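Long-range contact in ABC-type transport system, sugar-family extracellular solute-binding protein (Peptoclostridium difficile 630, PDB 6HNI), which binds tyrosine, probably as the extracellular lipoprotein receptor of an ABC importer, and also has adhesive properties: residues I291-D296 / E309-V314. The protein carries 1 engineered substitution. Residues are numbered along the deposited sequence; the frame is centred on the assembly and turned at random.
Sequences IIVNED and ENISYV
V293 packs against I311 and Y313 on one face of a parallel strand pair. Its CG2 touches I311 CG2 at 3.6 Å, while CG1, anti to the backbone N (chi1 170°), runs alongside Y313 and meets its ring edge at Y313 CE1, also 3.6 Å away. I311 CG2 in turn lies over a face of that ring, offset toward its rim. On the other face of the sheet I292 CG2 meets V314 CG1 at 3.7 Å, the two side chains crossing near a right angle. Between these layers, S312 N donates almost straight to I291 O, S312 O accepts from V293 N, and V314 N reaches V293 O. The pairing runs on into the helix start, where E295 N donates to V314 O at 2.9 Å. N294 is the N-cap: its OD1 accepts a hydrogen bond from I297 N and a weak, bent one from D296 N, and its ND2 is held by V246 O and T316 OG1. At the opposite end one water bridges I291 N and N310 O, and a second links I291 O with S312 OG and, weakly, N310 O. Strands 290-294 and 311-314, joined through helix 295-300, form a beta-alpha-beta unit; strand 252-255 pairs antiparallel with the first, and helix 243-247 packs against I292 and V314.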
loop_
_atom_site.group_PDB
_atom_site.type_symbol
_atom_site.label_atom_id
_atom_site.label_comp_id
_atom_site.label_asym_id
_atom_site.label_seq_id
_atom_site.Cartn_x
_atom_site.Cartn_y
_atom_site.Cartn_z
ATOM N N ILE A 291 -7.992 9.864 10.130
ATOM C CA ILE A 291 -9.273 9.291 9.711
ATOM C C ILE A 291 -9.824 10.111 8.544
ATOM O O ILE A 291 -9.977 11.347 8.636
ATOM C CB ILE A 291 -10.315 9.245 10.853
ATOM C CG1 ILE A 291 -9.808 8.463 12.050
ATOM C CG2 ILE A 291 -11.671 8.635 10.367
ATOM C CD1 ILE A 291 -10.645 8.619 13.293
ATOM N N ILE A 292 -10.082 9.420 7.424
ATOM C CA ILE A 292 -10.603 10.031 6.213
ATOM C C ILE A 292 -11.829 9.181 5.786
ATOM O O ILE A 292 -11.799 7.937 5.773
ATOM C CB ILE A 292 -9.526 10.111 5.090
ATOM C CG1 ILE A 292 -8.387 11.069 5.530
ATOM C CG2 ILE A 292 -10.150 10.560 3.777
ATOM C CD1 ILE A 292 -7.213 11.144 4.564
ATOM N N VAL A 293 -12.903 9.904 5.469
ATOM C CA VAL A 293 -14.190 9.330 5.135
ATOM C C VAL A 293 -14.644 9.925 3.796
ATOM O O VAL A 293 -14.471 11.101 3.533
ATOM C CB VAL A 293 -15.215 9.648 6.227
ATOM C CG1 VAL A 293 -16.637 9.275 5.791
ATOM C CG2 VAL A 293 -14.841 8.956 7.517
ATOM N N ASN A 294 -15.245 9.090 2.955
ATOM C CA ASN A 294 -15.778 9.508 1.699
ATOM C C ASN A 294 -17.185 9.938 2.006
ATOM O O ASN A 294 -18.074 9.100 2.258
ATOM C CB ASN A 294 -15.671 8.390 0.647
ATOM C CG ASN A 294 -16.203 8.807 -0.723
ATOM O OD1 ASN A 294 -17.259 9.419 -0.820
ATOM N ND2 ASN A 294 -15.459 8.484 -1.787
ATOM N N GLU A 295 -17.447 11.247 1.955
ATOM C CA GLU A 295 -18.774 11.774 2.309
ATOM C C GLU A 295 -19.871 11.363 1.327
ATOM O O GLU A 295 -21.037 11.366 1.680
ATOM C CB GLU A 295 -18.762 13.310 2.480
ATOM C CG GLU A 295 -18.518 14.144 1.229
ATOM C CD GLU A 295 -18.721 15.648 1.481
ATOM O OE1 GLU A 295 -19.695 16.230 0.965
ATOM O OE2 GLU A 295 -17.914 16.264 2.205
ATOM N N ASP A 296 -19.501 11.052 0.073
ATOM C CA ASP A 296 -20.487 10.640 -0.940
ATOM C C ASP A 296 -20.985 9.238 -0.607
ATOM O O ASP A 296 -22.178 8.942 -0.682
ATOM C CB ASP A 296 -19.875 10.591 -2.352
ATOM C CG ASP A 296 -19.478 11.954 -2.878
ATOM O OD1 ASP A 296 -20.293 12.876 -2.668
ATOM O OD2 ASP A 296 -18.381 12.093 -3.500
ATOM N N GLU A 309 -14.285 15.646 15.518
ATOM C CA GLU A 309 -13.504 16.728 14.877
ATOM C C GLU A 309 -12.274 16.270 14.070
ATOM O O GLU A 309 -11.832 16.979 13.153
ATOM C CB GLU A 309 -12.983 17.712 15.932
ATOM C CG GLU A 309 -14.001 18.681 16.518
ATOM C CD GLU A 309 -13.362 19.668 17.511
ATOM O OE1 GLU A 309 -12.221 20.155 17.260
ATOM O OE2 GLU A 309 -14.004 19.961 18.549
ATOM N N ASN A 310 -11.699 15.127 14.440
ATOM C CA ASN A 310 -10.542 14.593 13.732
ATOM C C ASN A 310 -10.888 13.896 12.389
ATOM O O ASN A 310 -9.987 13.457 11.688
ATOM C CB ASN A 310 -9.742 13.647 14.642
ATOM C CG ASN A 310 -9.085 14.363 15.821
ATOM O OD1 ASN A 310 -9.547 14.242 16.948
ATOM N ND2 ASN A 310 -7.997 15.099 15.564
ATOM N N ILE A 311 -12.158 13.790 12.014
ATOM C CA ILE A 311 -12.474 13.244 10.674
ATOM C C ILE A 311 -12.367 14.293 9.566
ATOM O O ILE A 311 -12.907 15.386 9.710
ATOM C CB ILE A 311 -13.891 12.635 10.648
ATOM C CG1 ILE A 311 -13.895 11.417 11.569
ATOM C CG2 ILE A 311 -14.190 12.100 9.243
ATOM C CD1 ILE A 311 -15.309 10.921 11.888
ATOM N N SER A 312 -11.677 13.953 8.472
ATOM C CA SER A 312 -11.653 14.746 7.233
ATOM C C SER A 312 -12.465 14.016 6.163
ATOM O O SER A 312 -12.504 12.770 6.173
ATOM C CB SER A 312 -10.213 14.932 6.741
ATOM O OG SER A 312 -9.444 15.727 7.635
ATOM N N TYR A 313 -13.091 14.780 5.270
ATOM C CA TYR A 313 -13.931 14.179 4.233
ATOM C C TYR A 313 -13.355 14.414 2.850
ATOM O O TYR A 313 -12.748 15.470 2.567
ATOM C CB TYR A 313 -15.354 14.740 4.315
ATOM C CG TYR A 313 -16.028 14.315 5.606
ATOM C CD1 TYR A 313 -16.579 13.041 5.729
ATOM C CD2 TYR A 313 -16.044 15.141 6.711
ATOM C CE1 TYR A 313 -17.171 12.624 6.919
ATOM C CE2 TYR A 313 -16.626 14.754 7.899
ATOM C CZ TYR A 313 -17.186 13.486 8.003
ATOM O OH TYR A 313 -17.751 13.073 9.171
ATOM N N VAL A 314 -13.537 13.387 2.030
ATOM C CA VAL A 314 -13.174 13.385 0.617
ATOM C C VAL A 314 -14.437 13.079 -0.206
ATOM O O VAL A 314 -15.406 12.480 0.299
ATOM C CB VAL A 314 -12.025 12.434 0.254
ATOM C CG1 VAL A 314 -10.686 12.848 0.928
ATOM C CG2 VAL A 314 -12.354 10.981 0.558
HETATM O O HOH W 1 -8.229 13.416 8.879
HETATM O O HOH W 2 -7.894 11.930 12.098
#